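Long-range contacts in soluble lytic murein transglycosylase (Pseudomonas aeruginosa, PDB 5OHU), which cleaves the glycan strands of bacterial peptidoglycan as a lytic transglycosylase, acting both from strand ends and within strands: residues Ile95-Leu100 against Leu123-Leu128; Tyr132-Leu137 against Asp164-Leu169. All coordinates share one frame; numbering follows the deposited sequence.

Contact 1: Ile95-Leu100 against Leu123-Leu128; sequences IGWLKL and LNFTEL. With PO4 (phosphate ion), chain E.
Phe125 reaches across to helix 95-108 and lays its ring among Gly96, Trp97 and Leu100. Its CB and CG start beside Leu100 CD1, and a chi1 of -71°, with CG beside the backbone N, sends the ring out toward that helix. Farther out the ring has Leu100 over one face: CD2 sits 4.0 Å from the Phe125 ring centroid, only 13° off the ring normal, a CH-pi contact. The opposite face receives Leu123 O, offset toward the rim. CE2 of Phe125 meets both the backbone and side chain of the helix, lying 3.6 Å from Gly96 O and close to Leu100 CB. Glycine suits that helix position: Gly96, with no side chain, lets Leu123 CD2 pack directly on its CA at 4.0 Å. At the ring's tip CZ lies over one face of the Trp97 indole, toward its rim, while Phe125 CE1 comes to 3.6 Å from Trp97 CZ3. The planes of the Trp97 six-membered ring and the Phe125 ring meet obliquely, at 54°. Leu100 divides its work: while CD2 covers Phe125, Leu100 CD1 approaches Leu128 CG at 3.8 Å and also brushes Glu127 OE2. The carboxylate of Glu127 is directed elsewhere, to a salt bridge with Arg104, just as Lys99 lends its CB to Leu123 CD1 but sends NZ to the carbonyl of Tyr118. Phe125 is also the N-cap residue of helix 126-138, so its ring ties the very start of that helix to helix 95-108. No hydrogen bond crosses between the segments; the join therefore rests on the shape fit of leucine branches and aromatic rings, with the charged groups bonded outside it.

Contact 2: Tyr132-Leu137 against Asp164-Leu169; sequences YGQYQL and DTLFGL. With PO4 (phosphate ion), chain F.
Leu137 and Leu169 run antiparallel alongside one another, so that Leu137 CD1 comes to rest 3.7 Å from Leu169 CB. The same Leu137 CD1 also touches Leu166 CD1, at 4.0 Å, but here the two side chains stand roughly perpendicular. Branched leucines suit such a seam, since one methyl can fit between two neighbours a helical turn apart. Leu166 has CG anti to the backbone N (chi1 179°), which carries CD1 over the opposing backbone, 3.4 Å from Gly133 C and 3.5 Å from Gln134 N. Gly133 suits this place: having no side chain, it lets Leu166 CD2 come in beside it as well. Helices 126-138 and 161-172 run in nearly the same direction, their segments inclined at 29° with axes 9.3 Å apart, and helix 142-153 lies between them in sequence, consistent with the all-helical superhelical domain of Slt70-like enzymes. That intervening helix packs on the seam as well, through Tyr146 on Leu137 and Ser149 and Leu152 on Leu166. At the more exposed margin Gln134 lies crosswise to both Thr165 and Leu169. Gln134 CG rests 4.0 Å from Leu169 CD1, and the flat amide end lies against Thr165 CG2; the aliphatic stem of a glutamine can pack on leucine while its polar end stays near the surface. Tyr132 points away from helix 161-172: its ring stacks with Tyr119, and Tyr132 OH donates a hydrogen bond to a phosphate ion, 2.8 Å from O1 of that ion.

How the contacts relate
Helix 126-138 takes part in both contacts. Its N-terminal end, with the loop before it, packs on helix 95-108 in contact 1, and its later turns pack on helix 161-172 in contact 2; the centres are about 17 Å apart. One helix is thus joined to a helix before it and a helix after it, as expected in a helical solenoid. The disulfide Cys130-Cys163 covalently ties the two helices of contact 2. Phosphates, probably from the crystallisation liquor, lie beside both contacts; Asn124 ND2 donates a hydrogen bond to the one at contact 1. In sequence, both contacts are far from the transglycosylase SLT domain (residues 481-599).

Contact 1: Ile95-Leu100 against Leu123-Leu128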
loop_
_atom_site.group_PDB
_atom_site.type_symbol
_atom_site.label_atom_id
_atom_site.label_comp_id
_atom_site.label_asym_id
_atom_site.label_seq_id
_atom_site.Cartn_x
_atom_site.Cartn_y
_atom_site.Cartn_z
ATOM N N ILE A 95 -21.150 -8.184 -6.813
ATOM C CA ILE A 95 -21.766 -8.340 -8.124
ATOM C C ILE A 95 -20.737 -8.675 -9.197
ATOM O O ILE A 95 -21.084 -9.275 -10.218
ATOM C CB ILE A 95 -22.566 -7.070 -8.501
ATOM C CG1 ILE A 95 -23.655 -7.421 -9.501
ATOM C CG2 ILE A 95 -21.672 -6.013 -9.125
ATOM C CD1 ILE A 95 -24.684 -8.368 -8.939
ATOM N N GLY A 96 -19.467 -8.316 -8.996
ATOM C CA GLY A 96 -18.453 -8.675 -9.972
ATOM C C GLY A 96 -18.229 -10.175 -10.098
ATOM O O GLY A 96 -17.925 -10.672 -11.189
ATOM N N TRP A 97 -18.357 -10.916 -8.996
ATOM C CA TRP A 97 -18.230 -12.371 -9.085
ATOM C C TRP A 97 -19.353 -12.955 -9.925
ATOM O O TRP A 97 -19.129 -13.869 -10.727
ATOM C CB TRP A 97 -18.219 -12.995 -7.684
ATOM C CG TRP A 97 -17.048 -12.537 -6.891
ATOM C CD1 TRP A 97 -17.068 -11.695 -5.816
ATOM C CD2 TRP A 97 -15.669 -12.843 -7.134
ATOM N NE1 TRP A 97 -15.792 -11.476 -5.361
ATOM C CE2 TRP A 97 -14.913 -12.165 -6.155
ATOM C CE3 TRP A 97 -15.001 -13.635 -8.073
ATOM C CZ2 TRP A 97 -13.520 -12.252 -6.089
ATOM C CZ3 TRP A 97 -13.612 -13.723 -8.005
ATOM C CH2 TRP A 97 -12.891 -13.033 -7.019
ATOM N N LEU A 98 -20.563 -12.423 -9.770
ATOM C CA LEU A 98 -21.664 -12.861 -10.612
ATOM C C LEU A 98 -21.385 -12.557 -12.078
ATOM O O LEU A 98 -21.702 -13.371 -12.954
ATOM C CB LEU A 98 -22.971 -12.208 -10.154
ATOM C CG LEU A 98 -24.210 -12.413 -11.045
ATOM C CD1 LEU A 98 -24.474 -13.886 -11.314
ATOM C CD2 LEU A 98 -25.444 -11.744 -10.457
ATOM N N LYS A 99 -20.790 -11.397 -12.377
ATOM C CA LYS A 99 -20.541 -11.086 -13.784
ATOM C C LYS A 99 -19.454 -11.979 -14.348
ATOM O O LYS A 99 -19.548 -12.433 -15.496
ATOM C CB LYS A 99 -20.157 -9.619 -13.963
ATOM C CG LYS A 99 -21.247 -8.627 -13.550
ATOM C CD LYS A 99 -20.874 -7.189 -13.974
ATOM C CE LYS A 99 -20.880 -7.032 -15.507
ATOM N NZ LYS A 99 -20.757 -5.594 -15.969
ATOM N N LEU A 100 -18.413 -12.241 -13.553
ATOM C CA LEU A 100 -17.361 -13.152 -13.984
ATOM C C LEU A 100 -17.938 -14.504 -14.381
ATOM O O LEU A 100 -17.690 -15.004 -15.489
ATOM C CB LEU A 100 -16.331 -13.316 -12.866
ATOM C CG LEU A 100 -15.266 -14.375 -13.101
ATOM C CD1 LEU A 100 -14.404 -13.996 -14.277
ATOM C CD2 LEU A 100 -14.420 -14.565 -11.828
ATOM N N LEU A 123 -13.469 -4.488 -14.212
ATOM C CA LEU A 123 -13.555 -5.571 -13.244
ATOM C C LEU A 123 -12.181 -6.110 -12.860
ATOM O O LEU A 123 -12.046 -6.709 -11.792
ATOM C CB LEU A 123 -14.424 -6.694 -13.792
ATOM C CG LEU A 123 -15.916 -6.364 -13.760
ATOM C CD1 LEU A 123 -16.694 -7.413 -14.516
ATOM C CD2 LEU A 123 -16.428 -6.210 -12.306
ATOM N N ASN A 124 -11.165 -5.922 -13.701
ATOM C CA ASN A 124 -9.815 -6.409 -13.409
ATOM C C ASN A 124 -9.777 -7.928 -13.248
ATOM O O ASN A 124 -9.050 -8.458 -12.407
ATOM C CB ASN A 124 -9.233 -5.729 -12.168
ATOM C CG ASN A 124 -9.013 -4.265 -12.378
ATOM O OD1 ASN A 124 -8.457 -3.851 -13.398
ATOM N ND2 ASN A 124 -9.465 -3.462 -11.429
ATOM N N PHE A 125 -10.566 -8.633 -14.054
ATOM C CA PHE A 125 -10.440 -10.079 -14.191
ATOM C C PHE A 125 -9.689 -10.368 -15.484
ATOM O O PHE A 125 -10.232 -10.188 -16.579
ATOM C CB PHE A 125 -11.803 -10.763 -14.186
ATOM C CG PHE A 125 -12.484 -10.745 -12.853
ATOM C CD1 PHE A 125 -11.887 -11.329 -11.748
ATOM C CD2 PHE A 125 -13.734 -10.160 -12.709
ATOM C CE1 PHE A 125 -12.530 -11.331 -10.512
ATOM C CE2 PHE A 125 -14.378 -10.155 -11.483
ATOM C CZ PHE A 125 -13.778 -10.738 -10.381
ATOM N N THR A 126 -8.433 -10.799 -15.352
ATOM C CA THR A 126 -7.641 -11.175 -16.517
ATOM C C THR A 126 -8.366 -12.189 -17.399
ATOM O O THR A 126 -8.239 -12.151 -18.626
ATOM C CB THR A 126 -6.292 -11.740 -16.047
ATOM O OG1 THR A 126 -5.591 -10.737 -15.312
ATOM C CG2 THR A 126 -5.429 -12.171 -17.222
ATOM N N GLU A 127 -9.135 -13.098 -16.794
ATOM C CA GLU A 127 -9.849 -14.102 -17.572
ATOM C C GLU A 127 -10.827 -13.461 -18.552
ATOM O O GLU A 127 -10.936 -13.891 -19.706
ATOM C CB GLU A 127 -10.577 -15.058 -16.628
ATOM C CG GLU A 127 -11.324 -16.174 -17.346
ATOM C CD GLU A 127 -12.068 -17.099 -16.382
ATOM O OE1 GLU A 127 -12.643 -18.099 -16.853
ATOM O OE2 GLU A 127 -12.075 -16.832 -15.156
ATOM N N LEU A 128 -11.545 -12.430 -18.115
ATOM C CA LEU A 128 -12.473 -11.760 -19.018
ATOM C C LEU A 128 -11.728 -10.981 -20.100
ATOM O O LEU A 128 -12.135 -10.981 -21.269
ATOM C CB LEU A 128 -13.399 -10.832 -18.222
ATOM C CG LEU A 128 -14.269 -11.433 -17.127
ATOM C CD1 LEU A 128 -14.927 -10.324 -16.332
ATOM C CD2 LEU A 128 -15.328 -12.373 -17.713
HETATM P P PO4 E . -8.619 -0.099 -12.898
HETATM O O1 PO4 E . -7.341 -0.089 -12.089
HETATM O O2 PO4 E . -9.758 -0.595 -12.035
HETATM O O3 PO4 E . -8.459 -1.004 -14.098
HETATM O O4 PO4 E . -8.926 1.299 -13.381
#

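Contact 2: Tyr132-Leu137 against Asp164-Leu169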
loop_
_atom_site.group_PDB
_atom_site.type_symbol
_atom_site.label_atom_id
_atom_site.label_comp_id
_atom_site.label_asym_id
_atom_site.label_seq_id
_atom_site.Cartn_x
_atom_site.Cartn_y
_atom_site.Cartn_z
ATOM N N TYR A 132 -12.218 -11.406 -23.947
ATOM C CA TYR A 132 -12.503 -10.263 -24.814
ATOM C C TYR A 132 -11.550 -10.217 -25.999
ATOM O O TYR A 132 -11.966 -9.920 -27.127
ATOM C CB TYR A 132 -12.434 -8.961 -24.020
ATOM C CG TYR A 132 -12.821 -7.744 -24.818
ATOM C CD1 TYR A 132 -14.102 -7.622 -25.374
ATOM C CD2 TYR A 132 -11.901 -6.708 -25.019
ATOM C CE1 TYR A 132 -14.460 -6.490 -26.111
ATOM C CE2 TYR A 132 -12.239 -5.568 -25.743
ATOM C CZ TYR A 132 -13.516 -5.460 -26.280
ATOM O OH TYR A 132 -13.833 -4.329 -26.996
ATOM N N GLY A 133 -10.266 -10.503 -25.765
ATOM C CA GLY A 133 -9.342 -10.639 -26.882
ATOM C C GLY A 133 -9.790 -11.686 -27.887
ATOM O O GLY A 133 -9.710 -11.472 -29.100
ATOM N N GLN A 134 -10.277 -12.830 -27.398
ATOM C CA GLN A 134 -10.831 -13.840 -28.296
ATOM C C GLN A 134 -11.982 -13.266 -29.111
ATOM O O GLN A 134 -12.073 -13.487 -30.327
ATOM C CB GLN A 134 -11.307 -15.068 -27.507
ATOM C CG GLN A 134 -10.190 -15.920 -26.893
ATOM C CD GLN A 134 -10.714 -17.094 -26.057
ATOM O OE1 GLN A 134 -10.210 -17.362 -24.962
ATOM N NE2 GLN A 134 -11.736 -17.786 -26.562
ATOM N N TYR A 135 -12.870 -12.517 -28.462
ATOM C CA TYR A 135 -13.956 -11.887 -29.202
ATOM C C TYR A 135 -13.409 -10.990 -30.311
ATOM O O TYR A 135 -13.921 -10.991 -31.439
ATOM C CB TYR A 135 -14.842 -11.073 -28.262
ATOM C CG TYR A 135 -15.785 -10.157 -29.007
ATOM C CD1 TYR A 135 -17.030 -10.616 -29.432
ATOM C CD2 TYR A 135 -15.426 -8.854 -29.314
ATOM C CE1 TYR A 135 -17.883 -9.802 -30.127
ATOM C CE2 TYR A 135 -16.283 -8.020 -30.008
ATOM C CZ TYR A 135 -17.500 -8.505 -30.415
ATOM O OH TYR A 135 -18.378 -7.705 -31.096
ATOM N N GLN A 136 -12.402 -10.175 -29.993
ATOM C CA GLN A 136 -11.841 -9.296 -31.011
ATOM C C GLN A 136 -11.245 -10.098 -32.162
ATOM O O GLN A 136 -11.450 -9.750 -33.327
ATOM C CB GLN A 136 -10.799 -8.358 -30.399
ATOM C CG GLN A 136 -11.376 -7.434 -29.351
ATOM C CD GLN A 136 -10.330 -6.634 -28.612
ATOM O OE1 GLN A 136 -10.451 -5.415 -28.493
ATOM N NE2 GLN A 136 -9.296 -7.309 -28.105
ATOM N N LEU A 137 -10.531 -11.192 -31.863
ATOM C CA LEU A 137 -9.920 -11.960 -32.946
ATOM C C LEU A 137 -10.980 -12.558 -33.863
ATOM O O LEU A 137 -10.818 -12.555 -35.088
ATOM C CB LEU A 137 -9.006 -13.059 -32.398
ATOM C CG LEU A 137 -7.701 -12.563 -31.785
ATOM C CD1 LEU A 137 -6.758 -13.730 -31.552
ATOM C CD2 LEU A 137 -7.086 -11.543 -32.693
ATOM N N ASP A 164 -4.459 -18.731 -22.290
ATOM C CA ASP A 164 -3.811 -19.767 -23.089
ATOM C C ASP A 164 -4.521 -19.959 -24.425
ATOM O O ASP A 164 -3.877 -20.108 -25.471
ATOM C CB ASP A 164 -3.774 -21.079 -22.309
ATOM C CG ASP A 164 -2.545 -21.884 -22.609
ATOM O OD1 ASP A 164 -1.477 -21.545 -22.060
ATOM O OD2 ASP A 164 -2.642 -22.841 -23.408
ATOM N N THR A 165 -5.852 -19.921 -24.417
ATOM C CA THR A 165 -6.604 -20.018 -25.664
ATOM C C THR A 165 -6.326 -18.819 -26.569
ATOM O O THR A 165 -6.096 -18.967 -27.776
ATOM C CB THR A 165 -8.091 -20.117 -25.346
ATOM O OG1 THR A 165 -8.352 -21.394 -24.763
ATOM C CG2 THR A 165 -8.928 -19.939 -26.610
ATOM N N LEU A 166 -6.344 -17.617 -25.995
ATOM C CA LEU A 166 -6.040 -16.411 -26.760
ATOM C C LEU A 166 -4.636 -16.478 -27.341
ATOM O O LEU A 166 -4.435 -16.231 -28.538
ATOM C CB LEU A 166 -6.181 -15.185 -25.859
ATOM C CG LEU A 166 -5.868 -13.829 -26.495
ATOM C CD1 LEU A 166 -6.884 -13.501 -27.588
ATOM C CD2 LEU A 166 -5.865 -12.749 -25.434
ATOM N N PHE A 167 -3.651 -16.804 -26.497
ATOM C CA PHE A 167 -2.274 -16.910 -26.961
ATOM C C PHE A 167 -2.170 -17.935 -28.079
ATOM O O PHE A 167 -1.473 -17.706 -29.070
ATOM C CB PHE A 167 -1.340 -17.298 -25.806
ATOM C CG PHE A 167 -1.329 -16.311 -24.657
ATOM C CD1 PHE A 167 -1.715 -14.979 -24.846
ATOM C CD2 PHE A 167 -0.933 -16.731 -23.379
ATOM C CE1 PHE A 167 -1.711 -14.081 -23.788
ATOM C CE2 PHE A 167 -0.909 -15.853 -22.325
ATOM C CZ PHE A 167 -1.300 -14.507 -22.521
ATOM N N GLY A 168 -2.861 -19.076 -27.922
ATOM C CA GLY A 168 -2.942 -20.055 -28.998
ATOM C C GLY A 168 -3.463 -19.472 -30.300
ATOM O O GLY A 168 -2.912 -19.726 -31.374
ATOM N N LEU A 169 -4.554 -18.705 -30.234
ATOM C CA LEU A 169 -5.058 -18.082 -31.455
ATOM C C LEU A 169 -4.044 -17.100 -32.011
ATOM O O LEU A 169 -3.813 -17.040 -33.225
ATOM C CB LEU A 169 -6.376 -17.368 -31.187
ATOM C CG LEU A 169 -7.523 -18.283 -30.800
ATOM C CD1 LEU A 169 -8.686 -17.422 -30.324
ATOM C CD2 LEU A 169 -7.917 -19.147 -31.993
HETATM P P PO4 F . -16.991 -3.645 -29.485
HETATM O O1 PO4 F . -15.856 -4.440 -28.884
HETATM O O2 PO4 F . -18.003 -4.575 -30.114
HETATM O O3 PO4 F . -16.459 -2.705 -30.546
HETATM O O4 PO4 F . -17.640 -2.845 -28.382
#